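Local coordinates for purine-binding protein BAB2_0673 (Brucella melitensis biovar Abortus, PDB 3S99), which binds adenine and probably other purines such as guanine, and may serve as the binding component of an ABC-type purine uptake system, at residues I32-P37 / F95-P100; K103-K106 / K112-H115. All coordinates share one frame; numbering follows the deposited sequence.

Overall arrangement
From the N terminus, strand 27-32 runs into the loop 32-37, and contact 1 is closed 58 residues later, when residues 95-100 come back against it. The excursion between them holds helix 42-57, strand 61-66, helix 73-84 and strand 89-92. Contact 2 follows on the same helix, 98-105, and closes only the short turn between residues 106 and 112. The two are in series, neither nested nor crossed, with centres about 13 Å apart. Contact 1 ties the 3-10 segment leading into the helix to a loop beside the adenine; contact 2 ties the far end of the helix to strand 112-116. His115 bridges them, lying against Met98 and Tyr97. Both belong to the N-terminal lobe, built around a parallel sheet.

Contact 1: residues I32-P37 / F95-P100; sequences IYIGPP and FGYMDP. With ADE (adenine), chain T.
Tyr97 reaches across from the 3-10 segment 95-97 to the loop backbone at Tyr33 and Ile34. The tight part is at the hydroxyl end. Tyr97 OH lies 3.0 Å from Ile34 CA and 3.4 Å from Ile34 CB, and the peptide joining Tyr33 to Ile34 sits at the ring edge, near its plane. Beside it, Ile32 CG2 packs obliquely 3.6 Å from Tyr97 CE2; the end of the Ile32 side chain leads away from the tyrosine, and the side chain also touches Ile79 and Ile82 of helix 73-84. A branched isoleucine suits this place because it can serve two surfaces at once. Ile32 and Tyr97 are buried, whereas Ile34 and Phe95, at the pocket, are partly exposed. Here the packing is looser: Ile34 CD1 is 3.7 Å from Tyr97 OH. With Ile34 CG1 anti to the backbone N (chi1 -172°), CG2 falls between N and the carbonyl carbon, 3.9 Å from adenine C2. Phe95 N approaches adenine N9 to 2.8 Å. Van der Waals packing, without a hydrogen bond, thus joins the segments; Tyr97 OH is bonded to Val69 O of another loop, and the purine meets the Ile34 methyl next to a polar approach from Phe95 N.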
ATOM      1  N   ILE A  32      12.860  10.166  -2.745  1.00 15.82           N
ATOM      2  CA  ILE A  32      12.539  10.680  -1.419  1.00 16.29           C
ATOM      3  C   ILE A  32      11.689   9.637  -0.677  1.00 15.85           C
ATOM      4  O   ILE A  32      10.610   9.270  -1.167  1.00 14.77           O
ATOM      5  CB  ILE A  32      11.729  11.980  -1.530  1.00 16.32           C
ATOM      6  CG1 ILE A  32      12.512  13.033  -2.328  1.00 17.88           C
ATOM      7  CG2 ILE A  32      11.417  12.509  -0.129  1.00 17.49           C
ATOM      8  CD1 ILE A  32      13.798  13.491  -1.650  1.00 17.74           C
ATOM      9  N   TYR A  33      12.159   9.170   0.491  1.00 15.79           N
ATOM     10  CA  TYR A  33      11.429   8.177   1.264  1.00 16.59           C
ATOM     11  C   TYR A  33      10.902   8.819   2.570  1.00 17.21           C
ATOM     12  O   TYR A  33      11.581   9.592   3.193  1.00 16.69           O
ATOM     13  CB  TYR A  33      12.308   6.991   1.653  1.00 17.00           C
ATOM     14  CG  TYR A  33      13.012   6.255   0.526  1.00 17.36           C
ATOM     15  CD1 TYR A  33      12.400   6.056  -0.719  1.00 13.85           C
ATOM     16  CD2 TYR A  33      14.257   5.706   0.730  1.00 17.74           C
ATOM     17  CE1 TYR A  33      13.058   5.363  -1.742  1.00 15.23           C
ATOM     18  CE2 TYR A  33      14.920   4.992  -0.303  1.00 17.19           C
ATOM     19  CZ  TYR A  33      14.293   4.822  -1.512  1.00 15.06           C
ATOM     20  OH  TYR A  33      14.938   4.145  -2.499  1.00 18.17           O
ATOM     21  N   ILE A  34       9.704   8.429   2.980  1.00 17.21           N
ATOM     22  CA  ILE A  34       9.106   8.902   4.227  1.00 18.84           C
ATOM     23  C   ILE A  34       9.701   8.128   5.433  1.00 19.57           C
ATOM     24  O   ILE A  34       9.685   8.618   6.552  1.00 20.61           O
ATOM     25  CB  ILE A  34       7.564   8.764   4.163  1.00 18.44           C
ATOM     26  CG1 ILE A  34       6.882   9.434   5.372  1.00 21.65           C
ATOM     27  CG2 ILE A  34       7.143   7.284   4.091  1.00 18.36           C
ATOM     28  CD1 ILE A  34       6.520  10.845   5.166  1.00 21.40           C
ATOM     29  N   GLY A  35      10.247   6.938   5.197  1.00 19.73           N
ATOM     30  CA  GLY A  35      10.939   6.191   6.245  1.00 20.92           C
ATOM     31  C   GLY A  35      12.315   5.711   5.809  1.00 21.53           C
ATOM     32  O   GLY A  35      12.876   6.213   4.808  1.00 20.69           O
ATOM     33  N   PRO A  36      12.873   4.734   6.546  1.00 21.59           N
ATOM     34  CA  PRO A  36      14.134   4.138   6.195  1.00 21.88           C
ATOM     35  C   PRO A  36      13.936   2.829   5.459  1.00 20.77           C
ATOM     36  O   PRO A  36      12.989   2.129   5.736  1.00 20.74           O
ATOM     37  CB  PRO A  36      14.783   3.863   7.575  1.00 23.03           C
ATOM     38  CG  PRO A  36      13.679   3.693   8.494  1.00 22.53           C
ATOM     39  CD  PRO A  36      12.421   4.246   7.860  1.00 22.94           C
ATOM     40  N   PRO A  37      14.844   2.480   4.536  1.00 21.40           N
ATOM     41  CA  PRO A  37      14.841   1.135   3.972  1.00 21.81           C
ATOM     42  C   PRO A  37      14.802   0.027   5.059  1.00 22.85           C
ATOM     43  O   PRO A  37      14.211  -1.029   4.858  1.00 22.04           O
ATOM     44  CB  PRO A  37      16.145   1.076   3.193  1.00 21.78           C
ATOM     45  CG  PRO A  37      16.428   2.506   2.834  1.00 23.30           C
ATOM     46  CD  PRO A  37      15.956   3.299   4.017  1.00 22.20           C
ATOM     47  N   PHE A  95       2.291   9.471  -0.090  1.00 15.58           N
ATOM     48  CA  PHE A  95       1.117  10.274  -0.375  1.00 15.75           C
ATOM     49  C   PHE A  95       1.244  11.738   0.026  1.00 16.18           C
ATOM     50  O   PHE A  95       0.863  12.615  -0.729  1.00 15.29           O
ATOM     51  CB  PHE A  95      -0.115   9.678   0.318  1.00 15.64           C
ATOM     52  CG  PHE A  95      -1.384  10.424   0.024  1.00 16.72           C
ATOM     53  CD1 PHE A  95      -1.865  10.515  -1.279  1.00 17.76           C
ATOM     54  CD2 PHE A  95      -2.115  11.013   1.043  1.00 19.28           C
ATOM     55  CE1 PHE A  95      -3.039  11.209  -1.571  1.00 17.33           C
ATOM     56  CE2 PHE A  95      -3.308  11.709   0.767  1.00 21.08           C
ATOM     57  CZ  PHE A  95      -3.774  11.782  -0.555  1.00 20.24           C
ATOM     58  N   GLY A  96       1.789  12.000   1.203  1.00 16.34           N
ATOM     59  CA  GLY A  96       1.901  13.375   1.715  1.00 17.72           C
ATOM     60  C   GLY A  96       2.874  14.263   0.956  1.00 17.52           C
ATOM     61  O   GLY A  96       2.938  15.474   1.172  1.00 19.24           O
ATOM     62  N   TYR A  97       3.647  13.667   0.065  1.00 16.44           N
ATOM     63  CA  TYR A  97       4.497  14.450  -0.820  1.00 16.71           C
ATOM     64  C   TYR A  97       3.739  15.002  -2.026  1.00 16.96           C
ATOM     65  O   TYR A  97       4.350  15.656  -2.868  1.00 16.91           O
ATOM     66  CB  TYR A  97       5.653  13.607  -1.362  1.00 16.02           C
ATOM     67  CG  TYR A  97       6.571  13.012  -0.297  1.00 17.00           C
ATOM     68  CD1 TYR A  97       6.772  13.647   0.928  1.00 17.33           C
ATOM     69  CD2 TYR A  97       7.234  11.809  -0.529  1.00 17.20           C
ATOM     70  CE1 TYR A  97       7.599  13.104   1.879  1.00 18.45           C
ATOM     71  CE2 TYR A  97       8.092  11.279   0.419  1.00 18.27           C
ATOM     72  CZ  TYR A  97       8.256  11.930   1.616  1.00 18.01           C
ATOM     73  OH  TYR A  97       9.090  11.412   2.569  1.00 22.03           O
ATOM     74  N   MET A  98       2.427  14.774  -2.105  1.00 17.31           N
ATOM     75  CA  MET A  98       1.673  15.221  -3.288  1.00 18.55           C
ATOM     76  C   MET A  98       1.855  16.724  -3.565  1.00 18.70           C
ATOM     77  O   MET A  98       2.378  17.122  -4.592  1.00 18.57           O
ATOM     78  CB  MET A  98       0.183  14.899  -3.150  1.00 18.28           C
ATOM     79  CG  MET A  98      -0.632  15.340  -4.333  1.00 19.26           C
ATOM     80  SD  MET A  98      -2.259  14.535  -4.397  1.00 22.11           S
ATOM     81  CE  MET A  98      -3.081  15.358  -3.022  1.00 20.30           C
ATOM     82  N   ASP A  99       1.390  17.543  -2.647  1.00 18.87           N
ATOM     83  CA  ASP A  99       1.439  18.993  -2.815  1.00 20.01           C
ATOM     84  C   ASP A  99       2.860  19.553  -2.884  1.00 19.11           C
ATOM     85  O   ASP A  99       3.140  20.414  -3.713  1.00 20.30           O
ATOM     86  CB  ASP A  99       0.597  19.675  -1.707  1.00 21.23           C
ATOM     87  CG  ASP A  99      -0.882  19.393  -1.858  1.00 23.10           C
ATOM     88  OD1 ASP A  99      -1.272  18.802  -2.892  1.00 24.63           O
ATOM     89  OD2 ASP A  99      -1.660  19.768  -0.954  1.00 27.73           O
ATOM     90  N   PRO A 100       3.770  19.057  -2.033  1.00 18.83           N
ATOM     91  CA  PRO A 100       5.171  19.447  -2.185  1.00 18.74           C
ATOM     92  C   PRO A 100       5.736  19.168  -3.579  1.00 18.35           C
ATOM     93  O   PRO A 100       6.477  19.991  -4.094  1.00 17.94           O
ATOM     94  CB  PRO A 100       5.870  18.583  -1.153  1.00 18.58           C
ATOM     95  CG  PRO A 100       4.904  18.518  -0.039  1.00 19.58           C
ATOM     96  CD  PRO A 100       3.548  18.387  -0.735  1.00 19.36           C
TER
HETATM   97  N9  ADE T 400       1.779   6.842   0.853  1.00 15.21           N
HETATM   98  C8  ADE T 400       0.726   6.103   0.359  1.00 17.36           C
HETATM   99  N7  ADE T 400       0.595   4.909   0.884  1.00 17.16           N
HETATM  100  C5  ADE T 400       1.664   4.920   1.788  1.00 17.93           C
HETATM  101  C6  ADE T 400       2.064   3.942   2.657  1.00 19.18           C
HETATM  102  N6  ADE T 400       1.370   2.795   2.640  1.00 15.52           N
HETATM  103  N1  ADE T 400       3.157   4.191   3.450  1.00 18.08           N
HETATM  104  C2  ADE T 400       3.772   5.383   3.354  1.00 19.72           C
HETATM  105  N3  ADE T 400       3.473   6.406   2.554  1.00 18.95           N
HETATM  106  C4  ADE T 400       2.397   6.081   1.800  1.00 16.70           C

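Contact 2: residues K103-K106 / K112-H115; sequences KVAK and KFEH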
ATOM      1  N   LYS A 103       4.257  21.664  -6.107  1.00 21.29           N
ATOM      2  CA  LYS A 103       4.880  22.956  -5.906  1.00 22.16           C
ATOM      3  C   LYS A 103       6.281  23.005  -6.470  1.00 21.46           C
ATOM      4  O   LYS A 103       6.616  23.956  -7.207  1.00 21.99           O
ATOM      5  CB  LYS A 103       4.928  23.347  -4.439  1.00 23.20           C
ATOM      6  CG  LYS A 103       5.537  24.753  -4.194  1.00 27.39           C
ATOM      7  CD  LYS A 103       5.809  24.996  -2.712  1.00 31.46           C
ATOM      8  CE  LYS A 103       6.628  26.285  -2.459  1.00 33.65           C
ATOM      9  NZ  LYS A 103       6.271  26.871  -1.120  1.00 36.27           N
ATOM     10  N   VAL A 104       7.103  22.018  -6.114  1.00 19.76           N
ATOM     11  CA  VAL A 104       8.497  22.048  -6.514  1.00 19.30           C
ATOM     12  C   VAL A 104       8.632  21.877  -8.021  1.00 17.86           C
ATOM     13  O   VAL A 104       9.450  22.523  -8.647  1.00 17.40           O
ATOM     14  CB  VAL A 104       9.359  21.008  -5.761  1.00 19.54           C
ATOM     15  CG1 VAL A 104      10.751  20.969  -6.353  1.00 18.27           C
ATOM     16  CG2 VAL A 104       9.390  21.344  -4.236  1.00 20.50           C
ATOM     17  N   ALA A 105       7.812  21.009  -8.598  1.00 16.25           N
ATOM     18  CA  ALA A 105       7.840  20.754 -10.054  1.00 15.14           C
ATOM     19  C   ALA A 105       7.728  22.012 -10.900  1.00 15.23           C
ATOM     20  O   ALA A 105       8.293  22.087 -11.985  1.00 14.75           O
ATOM     21  CB  ALA A 105       6.691  19.765 -10.444  1.00 13.72           C
ATOM     22  N   LYS A 106       6.965  22.990 -10.409  1.00 16.85           N
ATOM     23  CA  LYS A 106       6.779  24.270 -11.088  1.00 17.74           C
ATOM     24  C   LYS A 106       8.085  25.052 -11.239  1.00 18.52           C
ATOM     25  O   LYS A 106       8.235  25.860 -12.184  1.00 18.93           O
ATOM     26  CB  LYS A 106       5.770  25.142 -10.309  1.00 18.82           C
ATOM     27  CG  LYS A 106       4.356  24.627 -10.308  1.00 20.34           C
ATOM     28  CD  LYS A 106       3.520  25.444  -9.340  1.00 23.19           C
ATOM     29  CE  LYS A 106       2.103  24.936  -9.300  1.00 22.60           C
ATOM     30  NZ  LYS A 106       1.185  25.923  -8.648  1.00 23.85           N
ATOM     31  N   LYS A 112      11.733  15.732 -14.316  1.00 17.42           N
ATOM     32  CA  LYS A 112      10.480  14.977 -14.360  1.00 16.72           C
ATOM     33  C   LYS A 112      10.259  14.405 -12.973  1.00 15.74           C
ATOM     34  O   LYS A 112      11.195  13.852 -12.390  1.00 16.23           O
ATOM     35  CB  LYS A 112      10.566  13.821 -15.357  1.00 17.04           C
ATOM     36  CG  LYS A 112      10.956  14.127 -16.798  1.00 20.26           C
ATOM     37  CD  LYS A 112      10.310  15.315 -17.354  1.00 21.82           C
ATOM     38  CE  LYS A 112      10.434  15.311 -18.901  1.00 26.40           C
ATOM     39  NZ  LYS A 112      11.736  15.806 -19.361  1.00 23.98           N
ATOM     40  N   PHE A 113       9.018  14.495 -12.484  1.00 14.72           N
ATOM     41  CA  PHE A 113       8.640  14.113 -11.129  1.00 13.45           C
ATOM     42  C   PHE A 113       7.629  12.972 -11.196  1.00 12.94           C
ATOM     43  O   PHE A 113       6.791  12.972 -12.057  1.00 12.73           O
ATOM     44  CB  PHE A 113       8.034  15.299 -10.406  1.00 13.48           C
ATOM     45  CG  PHE A 113       9.025  16.391 -10.129  1.00 14.96           C
ATOM     46  CD1 PHE A 113       9.774  16.405  -8.943  1.00 13.19           C
ATOM     47  CD2 PHE A 113       9.257  17.373 -11.066  1.00 13.61           C
ATOM     48  CE1 PHE A 113      10.688  17.421  -8.699  1.00 12.41           C
ATOM     49  CE2 PHE A 113      10.165  18.380 -10.816  1.00 11.75           C
ATOM     50  CZ  PHE A 113      10.896  18.387  -9.637  1.00 13.06           C
ATOM     51  N   GLU A 114       7.735  12.006 -10.297  1.00 13.09           N
ATOM     52  CA  GLU A 114       6.836  10.830 -10.267  1.00 12.79           C
ATOM     53  C   GLU A 114       6.391  10.708  -8.816  1.00 13.21           C
ATOM     54  O   GLU A 114       7.229  10.470  -7.931  1.00 14.20           O
ATOM     55  CB  GLU A 114       7.583   9.576 -10.663  1.00 12.60           C
ATOM     56  CG  GLU A 114       7.993   9.462 -12.124  1.00 13.89           C
ATOM     57  CD  GLU A 114       6.876   8.919 -13.017  1.00 14.71           C
ATOM     58  OE1 GLU A 114       5.916   8.307 -12.494  1.00 15.88           O
ATOM     59  OE2 GLU A 114       6.974   9.099 -14.248  1.00 15.89           O
ATOM     60  N   HIS A 115       5.117  10.970  -8.546  1.00 14.01           N
ATOM     61  CA  HIS A 115       4.603  10.940  -7.206  1.00 13.97           C
ATOM     62  C   HIS A 115       3.777   9.649  -6.952  1.00 15.01           C
ATOM     63  O   HIS A 115       2.855   9.306  -7.711  1.00 15.97           O
ATOM     64  CB  HIS A 115       3.717  12.144  -6.912  1.00 14.68           C
ATOM     65  CG  HIS A 115       3.093  12.055  -5.560  1.00 14.43           C
ATOM     66  ND1 HIS A 115       1.727  11.957  -5.364  1.00 15.41           N
ATOM     67  CD2 HIS A 115       3.666  11.919  -4.339  1.00 12.36           C
ATOM     68  CE1 HIS A 115       1.488  11.829  -4.066  1.00 13.92           C
ATOM     69  NE2 HIS A 115       2.646  11.799  -3.424  1.00 14.42           N
TER
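The Phe113 ring carries this contact, with Ala105 lying against one of its faces. Ala105 N sits 4.1 Å above the ring plane, displaced toward the rim. The nearest approach is Ala105 CA to Phe113 CE2, at 3.4 Å, and the methyl group follows with Ala105 CB 3.6 Å from Phe113 CD2. Alanine suits the spot because so small a side chain lets the helix backbone itself come down onto the aromatic ring. Val104 adds a second, lighter touch: its CG1 branch meets the ring obliquely at CZ, 4.2 Å away, the two side chains crossing at about a right angle. The bond to CB of Phe113 already points toward the helix, and with CG anti to the carbonyl carbon (chi1 -68°) the ring turns a face to Ala105. This is the second half of a beta-alpha-beta crossover, in which strand 89-92, helix 98-105 and strand 112-116 follow one another and the helix covers one face of the parallel sheet. Ile90, Thr101 and Met125 also touch the Phe113 side chain, placing it in the hydrophobic layer between helix and sheet. Asn124 joins the same two elements by polar means: its ND2 is hydrogen-bonded to Ala105 O, while its backbone pairs with that of Phe113.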